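Local coordinates for cell division control protein Cdc48 (Mycobacterium smegmatis, PDB 5E7P) that binds ADP at two sites and probably hydrolyses ATP as a member of the AAA ATPase family, at residues S20-T25 / L47-I52; V58-T63 / V100-V105; L264-S269 / C383-G388; A326-L331 / F363-A368. One frame throughout, in Å; residues are numbered along the deposited sequence.

In the fold
Interactions 1 and 2 sit in the Cdc48 N-terminal region, and interactions 3 and 4 in the first AAA module. The first two have centres 9 Å apart and share a sheet, in which strand 98-104 bonds to strand 22-28 through Leu22 O to Val102 N (2.8 Å). Interactions 3 and 4, with centres 10 Å apart, share strand neighbours 265-269 and 361-366, joined by Val268 N to Ala365 O (2.8 Å); interaction 4 falls within the chain between the two segments of interaction 3. The pairs are separate: the centres of interactions 2 and 4 are about 35 Å apart. Interaction 4 lies nearest the nucleotide, with the Asp327 side chain about 5 Å from a bound ADP.

Interaction 1. Residues S20-T25 / L47-I52; sequences SHLRLT and LAALGI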
loop_
_atom_site.group_PDB
_atom_site.type_symbol
_atom_site.label_atom_id
_atom_site.label_comp_id
_atom_site.label_asym_id
_atom_site.label_seq_id
_atom_site.Cartn_x
_atom_site.Cartn_y
_atom_site.Cartn_z
ATOM N N SER A 20 13.308 2.261 20.131
ATOM C CA SER A 20 14.588 2.938 19.955
ATOM C C SER A 20 14.393 4.442 19.768
ATOM O O SER A 20 13.357 4.882 19.280
ATOM C CB SER A 20 15.351 2.346 18.770
ATOM O OG SER A 20 14.624 2.514 17.568
ATOM N N HIS A 21 15.394 5.224 20.160
ATOM C CA HIS A 21 15.290 6.678 20.113
ATOM C C HIS A 21 16.665 7.332 20.195
ATOM O O HIS A 21 17.613 6.744 20.715
ATOM C CB HIS A 21 14.422 7.181 21.267
ATOM C CG HIS A 21 14.993 6.879 22.617
ATOM N ND1 HIS A 21 14.820 5.662 23.241
ATOM C CD2 HIS A 21 15.754 7.626 23.450
ATOM C CE1 HIS A 21 15.444 5.677 24.406
ATOM N NE2 HIS A 21 16.018 6.858 24.558
ATOM N N LEU A 22 16.766 8.554 19.684
ATOM C CA LEU A 22 18.013 9.304 19.725
ATOM C C LEU A 22 17.743 10.785 19.925
ATOM O O LEU A 22 16.753 11.318 19.425
ATOM C CB LEU A 22 18.800 9.113 18.430
ATOM C CG LEU A 22 19.451 7.755 18.181
ATOM C CD1 LEU A 22 19.941 7.670 16.750
ATOM C CD2 LEU A 22 20.596 7.545 19.161
ATOM N N ARG A 23 18.622 11.447 20.669
ATOM C CA ARG A 23 18.581 12.896 20.767
ATOM C C ARG A 23 19.494 13.473 19.697
ATOM O O ARG A 23 20.664 13.105 19.610
ATOM C CB ARG A 23 19.031 13.366 22.148
ATOM C CG ARG A 23 18.892 14.867 22.363
ATOM C CD ARG A 23 19.812 15.357 23.470
ATOM N NE ARG A 23 19.572 14.666 24.733
ATOM C CZ ARG A 23 20.375 14.738 25.790
ATOM N NH1 ARG A 23 21.482 15.469 25.737
ATOM N NH2 ARG A 23 20.076 14.073 26.899
ATOM N N LEU A 24 18.956 14.368 18.877
ATOM C CA LEU A 24 19.743 14.996 17.826
ATOM C C LEU A 24 19.645 16.512 17.915
ATOM O O LEU A 24 18.833 17.048 18.669
ATOM C CB LEU A 24 19.272 14.531 16.445
ATOM C CG LEU A 24 19.361 13.037 16.127
ATOM C CD1 LEU A 24 18.865 12.773 14.719
ATOM C CD2 LEU A 24 20.784 12.537 16.292
ATOM N N THR A 25 20.483 17.195 17.143
ATOM C CA THR A 25 20.408 18.645 17.026
ATOM C C THR A 25 19.500 18.995 15.853
ATOM O O THR A 25 19.662 18.468 14.752
ATOM C CB THR A 25 21.799 19.270 16.806
ATOM O OG1 THR A 25 22.721 18.742 17.768
ATOM C CG2 THR A 25 21.733 20.784 16.944
ATOM N N LEU A 47 18.810 6.342 10.598
ATOM C CA LEU A 47 17.813 5.408 10.088
ATOM C C LEU A 47 18.178 3.976 10.461
ATOM O O LEU A 47 17.318 3.185 10.847
ATOM C CB LEU A 47 17.686 5.533 8.569
ATOM C CG LEU A 47 17.202 6.870 8.004
ATOM C CD1 LEU A 47 17.177 6.822 6.481
ATOM C CD2 LEU A 47 15.829 7.226 8.554
ATOM N N ALA A 48 19.461 3.654 10.349
ATOM C CA ALA A 48 19.949 2.326 10.698
ATOM C C ALA A 48 19.859 2.080 12.207
ATOM O O ALA A 48 19.431 1.013 12.645
ATOM C CB ALA A 48 21.375 2.144 10.206
ATOM N N ALA A 49 20.257 3.075 12.994
ATOM C CA ALA A 49 20.242 2.962 14.452
ATOM C C ALA A 49 18.824 2.852 15.000
ATOM O O ALA A 49 18.580 2.162 15.991
ATOM C CB ALA A 49 20.960 4.150 15.081
ATOM N N LEU A 50 17.892 3.540 14.352
ATOM C CA LEU A 50 16.499 3.518 14.778
ATOM C C LEU A 50 15.766 2.270 14.291
ATOM O O LEU A 50 14.720 1.906 14.828
ATOM C CB LEU A 50 15.776 4.780 14.308
ATOM C CG LEU A 50 16.211 6.076 14.992
ATOM C CD1 LEU A 50 15.413 7.255 14.448
ATOM C CD2 LEU A 50 16.059 5.964 16.509
ATOM N N GLY A 51 16.316 1.618 13.272
ATOM C CA GLY A 51 15.730 0.400 12.742
ATOM C C GLY A 51 14.664 0.660 11.695
ATOM O O GLY A 51 13.739 -0.136 11.527
ATOM N N ILE A 52 14.795 1.775 10.984
ATOM C CA ILE A 52 13.827 2.147 9.961
ATOM C C ILE A 52 14.493 2.396 8.613
ATOM O O ILE A 52 15.710 2.561 8.530
ATOM C CB ILE A 52 13.063 3.419 10.355
ATOM C CG1 ILE A 52 14.039 4.582 10.536
ATOM C CG2 ILE A 52 12.250 3.180 11.617
ATOM C CD1 ILE A 52 13.376 5.865 10.961
#
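The chi1 of Ser20 (61°) sets OG between its own backbone N and carbonyl carbon and aims it at Leu50, the last residue of helix 44-50. Leu50 has CG beside its backbone N and anti to the carbonyl carbon (chi1 -69°), which sends CD2 across to the chain at His21 and Leu22. From these two placements come one polar link and one apolar patch. Ser20 OG donates to Leu50 O at 2.8 Å, reaching the oxygen from the side: the C=O...donor angle is 113° and the donor is tilted out of the carbonyl plane. Leu50 CD2 rests 3.8 Å from His21 CA and 4.2 Å from Leu22 CG, the two leucine side chains running obliquely to each other. One residue earlier in the helix, Ala49 CB meets Leu22 CD1 at 4.0 Å.

The helix ends here in a Schellman motif. Gly51, with positive phi, is its C-prime residue; Ile52 N bonds to Leu47 O at 2.9 Å, and Gly51 N makes a weak bond to Ala48 O at 3.2 Å. Leu50 O, at the end of the helix, has no later helical turn to serve, and the Ser20 hydroxyl supplies it with a donor. In the Cdc48 N-terminal domain, whose sequence family belongs to the double-psi beta-barrel clan, the contact thus seats helix 44-50 against the start of strand 22-28. Leu22 also pairs through its backbone with Val102 of strand 98-104, and Leu50 packs on the side chain of that same valine. Helix 690-707, far along the chain, brings Met702 against both Ser20 and Leu22.

Interaction 2. Residues V58-T63 / V100-V105; sequences VALTGT and VLVSPV
Leu60 and Val102 pack side by side, pointing the same way, with Leu60 CD2 3.7 Å from Val102 CG2 and 3.8 Å from Val100 CG2. They form the apolar centre of an antiparallel strand pair in the mixed sheet of the Cdc48 N-terminal domain, of the double-psi beta-barrel clan; the strand directions differ by 159°. The chi1 of Val102 (-168°) turns its two methyls to different neighbours: CG1, anti to the backbone N, meets Val58 CB at 3.8 Å, while CG2 stays beside that N and faces Leu60. Strands 39-42 and 22-28 add Leu42 and Leu24 against Val102.

The backbone ladder supports this register. Leu60 with Val102 is a non-hydrogen-bonded pair, bracketed by the hydrogen-bonded pairs Ala59-Ser103 and Thr61-Leu101, each closed by two bonds. Ser103 N reaches Ala59 O at 3.1 Å, and Thr61 N reaches Leu101 O at 3.0 Å.

Ala59, Thr61, Leu101 and Ser103 turn to the sheet face away from Leu60. Here the Ala59 methyl lies against both Ser103 OG and Val105 CB, and the hydroxyls of Thr61 and Ser103 are linked through a water: it donates to Leu101 O at 3.0 Å and is hydrogen-bonded to Thr61 OG1 at 2.9 Å and to Ser103 OG at 3.1 Å.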
loop_
_atom_site.group_PDB
_atom_site.type_symbol
_atom_site.label_atom_id
_atom_site.label_comp_id
_atom_site.label_asym_id
_atom_site.label_seq_id
_atom_site.Cartn_x
_atom_site.Cartn_y
_atom_site.Cartn_z
ATOM N N VAL A 58 8.722 9.215 11.652
ATOM C CA VAL A 58 9.360 9.290 12.960
ATOM C C VAL A 58 8.590 10.222 13.882
ATOM O O VAL A 58 7.955 11.176 13.431
ATOM C CB VAL A 58 10.820 9.789 12.876
ATOM C CG1 VAL A 58 11.737 8.681 12.399
ATOM C CG2 VAL A 58 10.922 11.018 11.980
ATOM N N ALA A 59 8.646 9.935 15.176
ATOM C CA ALA A 59 8.106 10.839 16.175
ATOM C C ALA A 59 9.170 11.877 16.502
ATOM O O ALA A 59 10.332 11.535 16.713
ATOM C CB ALA A 59 7.706 10.071 17.421
ATOM N N LEU A 60 8.775 13.146 16.523
ATOM C CA LEU A 60 9.688 14.233 16.860
ATOM C C LEU A 60 9.188 14.955 18.104
ATOM O O LEU A 60 8.079 15.492 18.117
ATOM C CB LEU A 60 9.826 15.206 15.688
ATOM C CG LEU A 60 10.606 14.674 14.483
ATOM C CD1 LEU A 60 10.440 15.587 13.282
ATOM C CD2 LEU A 60 12.081 14.513 14.828
ATOM N N THR A 61 10.013 14.968 19.148
ATOM C CA THR A 61 9.569 15.438 20.457
ATOM C C THR A 61 10.461 16.514 21.067
ATOM O O THR A 61 11.647 16.292 21.312
ATOM C CB THR A 61 9.458 14.272 21.463
ATOM O OG1 THR A 61 8.657 13.224 20.904
ATOM C CG2 THR A 61 8.824 14.747 22.755
ATOM N N GLY A 62 9.876 17.683 21.303
ATOM C CA GLY A 62 10.509 18.723 22.092
ATOM C C GLY A 62 9.638 19.000 23.302
ATOM O O GLY A 62 9.505 18.150 24.183
ATOM N N THR A 63 9.028 20.181 23.344
ATOM C CA THR A 63 8.039 20.472 24.377
ATOM C C THR A 63 6.706 19.881 23.948
ATOM O O THR A 63 5.806 19.688 24.766
ATOM C CB THR A 63 7.879 21.983 24.626
ATOM O OG1 THR A 63 7.398 22.622 23.436
ATOM C CG2 THR A 63 9.209 22.601 25.030
ATOM N N VAL A 100 16.353 17.597 19.824
ATOM C CA VAL A 100 15.099 16.947 19.457
ATOM C C VAL A 100 15.186 15.428 19.634
ATOM O O VAL A 100 16.190 14.805 19.283
ATOM C CB VAL A 100 14.667 17.301 18.010
ATOM C CG1 VAL A 100 15.737 16.900 17.005
ATOM C CG2 VAL A 100 13.333 16.649 17.672
ATOM N N LEU A 101 14.139 14.843 20.204
ATOM C CA LEU A 101 14.059 13.395 20.341
ATOM C C LEU A 101 13.409 12.775 19.108
ATOM O O LEU A 101 12.298 13.145 18.724
ATOM C CB LEU A 101 13.288 13.007 21.605
ATOM C CG LEU A 101 14.130 12.736 22.857
ATOM C CD1 LEU A 101 15.054 11.545 22.628
ATOM C CD2 LEU A 101 14.924 13.966 23.277
ATOM N N VAL A 102 14.117 11.839 18.485
ATOM C CA VAL A 102 13.624 11.163 17.295
ATOM C C VAL A 102 13.426 9.681 17.594
ATOM O O VAL A 102 14.270 9.054 18.231
ATOM C CB VAL A 102 14.607 11.317 16.120
ATOM C CG1 VAL A 102 13.962 10.859 14.819
ATOM C CG2 VAL A 102 15.068 12.757 16.007
ATOM N N SER A 103 12.310 9.125 17.136
ATOM C CA SER A 103 12.013 7.716 17.360
ATOM C C SER A 103 10.960 7.232 16.373
ATOM O O SER A 103 10.109 8.011 15.942
ATOM C CB SER A 103 11.511 7.499 18.788
ATOM O OG SER A 103 10.249 8.110 18.979
ATOM N N PRO A 104 11.017 5.942 16.009
ATOM C CA PRO A 104 9.989 5.361 15.143
ATOM C C PRO A 104 8.608 5.493 15.768
ATOM O O PRO A 104 8.467 5.386 16.986
ATOM C CB PRO A 104 10.395 3.883 15.053
ATOM C CG PRO A 104 11.339 3.659 16.192
ATOM C CD PRO A 104 12.050 4.957 16.369
ATOM N N VAL A 105 7.601 5.737 14.939
ATOM C CA VAL A 105 6.238 5.877 15.427
ATOM C C VAL A 105 5.299 5.002 14.610
ATOM O O VAL A 105 5.469 4.853 13.401
ATOM C CB VAL A 105 5.770 7.354 15.395
ATOM C CG1 VAL A 105 5.704 7.875 13.962
ATOM C CG2 VAL A 105 4.425 7.516 16.096
HETATM O O HOH W 1 10.169 11.215 19.476
#

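Interaction 3. Residues L264-S269 / C383-G388; sequences LGVLVS and CDRELG
The strand that leads into the P-loop of the first AAA module, 265-269, pairs in parallel with strand 385-388, where Leu267 and Glu386 lie side by side. This is one margin of the module's RecA-like sheet: 385-388 is outermost within the chain, and 361-366 flanks 265-269 on its other side. The two strand axes make an angle of 23°. The ladder runs through Leu267 N to Arg385 O (3.1 Å), Leu387 N to Leu267 O (3.0 Å) and Ser269 N to Leu387 O (2.7 Å). At the start of the pairing the bonds weaken: Arg385 N is 3.3 Å from Gly265 O, which also takes a weak bond from Asp384 N.

On the sheet face carrying Leu267, its CB lies 4.0 Å from Glu386 CG. The polar end of Glu386 continues outward to a salt bridge from OE1 to Arg573 of helix 563-576, tying this margin to the second AAA module.

Asp384 takes over where the ladder falters. Its OD1 receives Gly265 N at 3.2 Å, met nearly along the C-O bond, and its OD2 takes Arg385 NE at 2.8 Å on the syn side, 24° out of the carboxylate plane. Leu264 CD1 sits over one face of the Arg385 guanidinium, offset toward its rim and 3.6 Å from NE, and Trp244 adds a cation-pi contact. With a backbone N-H on one oxygen and a guanidinium on the other, the Asp384 carboxylate is probably kept ionised and turned in a fixed direction.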
loop_
_atom_site.group_PDB
_atom_site.type_symbol
_atom_site.label_atom_id
_atom_site.label_comp_id
_atom_site.label_asym_id
_atom_site.label_seq_id
_atom_site.Cartn_x
_atom_site.Cartn_y
_atom_site.Cartn_z
ATOM N N LEU A 264 -25.955 -8.117 -10.508
ATOM C CA LEU A 264 -24.521 -7.872 -10.542
ATOM C C LEU A 264 -24.035 -7.039 -9.361
ATOM O O LEU A 264 -24.423 -5.884 -9.199
ATOM C CB LEU A 264 -24.128 -7.190 -11.852
ATOM C CG LEU A 264 -22.629 -6.954 -12.049
ATOM C CD1 LEU A 264 -21.888 -8.282 -12.072
ATOM C CD2 LEU A 264 -22.374 -6.168 -13.323
ATOM N N GLY A 265 -23.179 -7.643 -8.544
ATOM C CA GLY A 265 -22.527 -6.949 -7.450
ATOM C C GLY A 265 -21.036 -7.210 -7.518
ATOM O O GLY A 265 -20.604 -8.363 -7.555
ATOM N N VAL A 266 -20.243 -6.144 -7.549
ATOM C CA VAL A 266 -18.803 -6.284 -7.739
ATOM C C VAL A 266 -17.995 -5.549 -6.676
ATOM O O VAL A 266 -18.233 -4.372 -6.411
ATOM C CB VAL A 266 -18.365 -5.764 -9.129
ATOM C CG1 VAL A 266 -16.882 -6.026 -9.355
ATOM C CG2 VAL A 266 -19.197 -6.403 -10.229
ATOM N N LEU A 267 -17.037 -6.250 -6.074
ATOM C CA LEU A 267 -16.075 -5.620 -5.175
ATOM C C LEU A 267 -14.712 -5.488 -5.853
ATOM O O LEU A 267 -14.052 -6.483 -6.149
ATOM C CB LEU A 267 -15.935 -6.412 -3.873
ATOM C CG LEU A 267 -14.958 -5.814 -2.850
ATOM C CD1 LEU A 267 -15.384 -4.405 -2.432
ATOM C CD2 LEU A 267 -14.803 -6.717 -1.635
ATOM N N VAL A 268 -14.301 -4.251 -6.105
ATOM C CA VAL A 268 -13.024 -3.988 -6.749
ATOM C C VAL A 268 -11.962 -3.659 -5.707
ATOM O O VAL A 268 -12.161 -2.783 -4.861
ATOM C CB VAL A 268 -13.131 -2.819 -7.741
ATOM C CG1 VAL A 268 -11.768 -2.510 -8.344
ATOM C CG2 VAL A 268 -14.148 -3.133 -8.828
ATOM N N SER A 269 -10.837 -4.367 -5.767
ATOM C CA SER A 269 -9.744 -4.150 -4.825
ATOM C C SER A 269 -8.397 -3.943 -5.515
ATOM O O SER A 269 -8.300 -3.981 -6.739
ATOM C CB SER A 269 -9.661 -5.297 -3.817
ATOM O OG SER A 269 -9.545 -6.548 -4.468
ATOM N N CYS A 383 -22.301 -8.546 -3.214
ATOM C CA CYS A 383 -21.205 -8.648 -4.180
ATOM C C CYS A 383 -20.832 -10.105 -4.421
ATOM O O CYS A 383 -20.137 -10.722 -3.615
ATOM C CB CYS A 383 -19.979 -7.857 -3.719
ATOM S SG CYS A 383 -20.215 -6.067 -3.705
ATOM N N ASP A 384 -21.299 -10.646 -5.540
ATOM C CA ASP A 384 -21.113 -12.059 -5.843
ATOM C C ASP A 384 -19.747 -12.333 -6.466
ATOM O O ASP A 384 -19.300 -13.478 -6.519
ATOM C CB ASP A 384 -22.220 -12.551 -6.777
ATOM C CG ASP A 384 -22.128 -11.939 -8.161
ATOM O OD1 ASP A 384 -22.633 -10.811 -8.357
ATOM O OD2 ASP A 384 -21.546 -12.588 -9.057
ATOM N N ARG A 385 -19.086 -11.281 -6.935
ATOM C CA ARG A 385 -17.795 -11.443 -7.595
ATOM C C ARG A 385 -16.832 -10.300 -7.279
ATOM O O ARG A 385 -17.245 -9.218 -6.857
ATOM C CB ARG A 385 -17.984 -11.587 -9.107
ATOM C CG ARG A 385 -18.478 -10.334 -9.797
ATOM C CD ARG A 385 -18.977 -10.651 -11.196
ATOM N NE ARG A 385 -20.260 -11.343 -11.173
ATOM C CZ ARG A 385 -20.807 -11.941 -12.227
ATOM N NH1 ARG A 385 -20.175 -11.941 -13.394
ATOM N NH2 ARG A 385 -21.983 -12.542 -12.114
ATOM N N GLU A 386 -15.543 -10.551 -7.486
ATOM C CA GLU A 386 -14.508 -9.590 -7.120
ATOM C C GLU A 386 -13.486 -9.371 -8.230
ATOM O O GLU A 386 -13.331 -10.197 -9.129
ATOM C CB GLU A 386 -13.800 -10.031 -5.838
ATOM C CG GLU A 386 -14.720 -10.160 -4.643
ATOM C CD GLU A 386 -13.980 -10.510 -3.372
ATOM O OE1 GLU A 386 -12.736 -10.619 -3.417
ATOM O OE2 GLU A 386 -14.643 -10.670 -2.325
ATOM N N LEU A 387 -12.782 -8.249 -8.147
ATOM C CA LEU A 387 -11.832 -7.860 -9.173
ATOM C C LEU A 387 -10.631 -7.188 -8.514
ATOM O O LEU A 387 -10.778 -6.188 -7.808
ATOM C CB LEU A 387 -12.511 -6.907 -10.155
ATOM C CG LEU A 387 -12.146 -7.002 -11.632
ATOM C CD1 LEU A 387 -12.090 -8.452 -12.077
ATOM C CD2 LEU A 387 -13.167 -6.241 -12.451
ATOM N N GLY A 388 -9.444 -7.749 -8.732
ATOM C CA GLY A 388 -8.232 -7.218 -8.134
ATOM C C GLY A 388 -7.356 -6.476 -9.124
ATOM O O GLY A 388 -6.956 -7.033 -10.146
#

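Interaction 4. Residues A326-L331 / F363-A368; sequences ADVDAL and FIATSA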
loop_
_atom_site.group_PDB
_atom_site.type_symbol
_atom_site.label_atom_id
_atom_site.label_comp_id
_atom_site.label_asym_id
_atom_site.label_seq_id
_atom_site.Cartn_x
_atom_site.Cartn_y
_atom_site.Cartn_z
ATOM N N ALA A 326 -17.441 4.219 -3.162
ATOM C CA ALA A 326 -15.985 4.249 -3.150
ATOM C C ALA A 326 -15.464 3.999 -1.741
ATOM O O ALA A 326 -15.891 4.656 -0.789
ATOM C CB ALA A 326 -15.476 5.582 -3.678
ATOM N N ASP A 327 -14.554 3.036 -1.617
ATOM C CA ASP A 327 -13.929 2.701 -0.339
ATOM C C ASP A 327 -14.966 2.327 0.721
ATOM O O ASP A 327 -15.127 3.009 1.737
ATOM C CB ASP A 327 -13.013 3.836 0.130
ATOM C CG ASP A 327 -11.959 4.194 -0.909
ATOM O OD1 ASP A 327 -10.966 3.444 -1.037
ATOM O OD2 ASP A 327 -12.129 5.219 -1.603
ATOM N N VAL A 328 -15.653 1.219 0.462
ATOM C CA VAL A 328 -16.761 0.758 1.285
ATOM C C VAL A 328 -16.280 0.172 2.617
ATOM O O VAL A 328 -17.077 -0.069 3.524
ATOM C CB VAL A 328 -17.614 -0.280 0.506
ATOM C CG1 VAL A 328 -16.863 -1.597 0.372
ATOM C CG2 VAL A 328 -18.983 -0.489 1.162
ATOM N N ASP A 329 -14.975 -0.042 2.750
ATOM C CA ASP A 329 -14.441 -0.598 3.992
ATOM C C ASP A 329 -14.542 0.388 5.158
ATOM O O ASP A 329 -14.513 -0.010 6.321
ATOM C CB ASP A 329 -13.001 -1.091 3.812
ATOM C CG ASP A 329 -12.093 -0.036 3.214
ATOM O OD1 ASP A 329 -12.543 0.694 2.305
ATOM O OD2 ASP A 329 -10.928 0.059 3.655
ATOM N N ALA A 330 -14.667 1.673 4.843
ATOM C CA ALA A 330 -14.891 2.689 5.863
ATOM C C ALA A 330 -16.357 2.706 6.291
ATOM O O ALA A 330 -16.678 3.064 7.423
ATOM C CB ALA A 330 -14.475 4.054 5.350
ATOM N N LEU A 331 -17.240 2.314 5.377
ATOM C CA LEU A 331 -18.673 2.248 5.653
ATOM C C LEU A 331 -19.083 0.893 6.229
ATOM O O LEU A 331 -19.933 0.819 7.115
ATOM C CB LEU A 331 -19.473 2.546 4.382
ATOM C CG LEU A 331 -20.986 2.309 4.405
ATOM C CD1 LEU A 331 -21.669 3.223 5.408
ATOM C CD2 LEU A 331 -21.579 2.500 3.014
ATOM N N PHE A 363 -24.427 -3.024 -8.696
ATOM C CA PHE A 363 -23.723 -2.509 -7.526
ATOM C C PHE A 363 -22.217 -2.736 -7.616
ATOM O O PHE A 363 -21.757 -3.867 -7.785
ATOM C CB PHE A 363 -24.283 -3.140 -6.249
ATOM C CG PHE A 363 -23.550 -2.745 -4.996
ATOM C CD1 PHE A 363 -23.483 -1.419 -4.603
ATOM C CD2 PHE A 363 -22.953 -3.705 -4.197
ATOM C CE1 PHE A 363 -22.817 -1.055 -3.446
ATOM C CE2 PHE A 363 -22.289 -3.346 -3.037
ATOM C CZ PHE A 363 -22.218 -2.019 -2.664
ATOM N N ILE A 364 -21.458 -1.651 -7.511
ATOM C CA ILE A 364 -20.002 -1.730 -7.508
ATOM C C ILE A 364 -19.421 -0.988 -6.311
ATOM O O ILE A 364 -19.769 0.162 -6.057
ATOM C CB ILE A 364 -19.391 -1.137 -8.794
ATOM C CG1 ILE A 364 -19.928 -1.858 -10.031
ATOM C CG2 ILE A 364 -17.874 -1.218 -8.749
ATOM C CD1 ILE A 364 -19.475 -1.236 -11.330
ATOM N N ALA A 365 -18.538 -1.653 -5.576
ATOM C CA ALA A 365 -17.858 -1.023 -4.451
ATOM C C ALA A 365 -16.350 -1.244 -4.534
ATOM O O ALA A 365 -15.886 -2.257 -5.065
ATOM C CB ALA A 365 -18.401 -1.557 -3.144
ATOM N N THR A 366 -15.588 -0.290 -4.013
ATOM C CA THR A 366 -14.138 -0.411 -3.990
ATOM C C THR A 366 -13.617 -0.520 -2.561
ATOM O O THR A 366 -14.292 -0.131 -1.606
ATOM C CB THR A 366 -13.448 0.777 -4.683
ATOM O OG1 THR A 366 -13.818 1.992 -4.025
ATOM C CG2 THR A 366 -13.847 0.852 -6.157
ATOM N N SER A 367 -12.407 -1.053 -2.436
ATOM C CA SER A 367 -11.732 -1.194 -1.155
ATOM C C SER A 367 -10.324 -1.690 -1.423
ATOM O O SER A 367 -10.146 -2.657 -2.151
ATOM C CB SER A 367 -12.464 -2.198 -0.264
ATOM O OG SER A 367 -11.731 -2.439 0.925
ATOM N N ALA A 368 -9.324 -1.033 -0.844
ATOM C CA ALA A 368 -7.939 -1.437 -1.051
ATOM C C ALA A 368 -7.736 -2.897 -0.667
ATOM O O ALA A 368 -7.276 -3.699 -1.476
ATOM C CB ALA A 368 -6.993 -0.536 -0.271
HETATM O O HOH W 2 -10.321 1.232 0.575
HETATM O O HOH W 3 -11.212 2.988 -3.923
#
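Val328 N donates to Thr366 O at 2.8 Å as the chain leaves strand 321-326 through Asp327, which takes up positive phi; a type I turn with Val328 and Asp329 at its middle runs from Asp327 to Ala330. This corresponds to the Walker B end of the first AAA module, with Ala326 at the position of the usual aspartate and Asp327 at that of the glutamate, meeting the end of strand 361-366. Judged by alignment with the second module, Ser367 takes the position of Asn630, the probable sensor 1 residue.

Thr366 grips the turn twice. Besides its carbonyl, its OG1, held between its own N and carbonyl carbon (chi1 59°), accepts Asp327 N at 2.7 Å and 167°. Beside these bonds, Val328 CG1 packs on Ala365 CB at 3.8 Å. Asp329 approaches Ser367, with CG 3.3 Å from OG, but their polar partners lie elsewhere: Asp329 OD2 bonds to Asn194 and Ser367 OG to Val369 O.

Two waters finish the interface. One is hydrogen-bonded to Thr366 OG1 at 2.8 Å and lies beside the Asp327 carboxylate. The other donates to Asp327 OD1 at 2.8 Å and Asp329 OD1 at 2.9 Å, and accepts from Ala368 N at 2.9 Å.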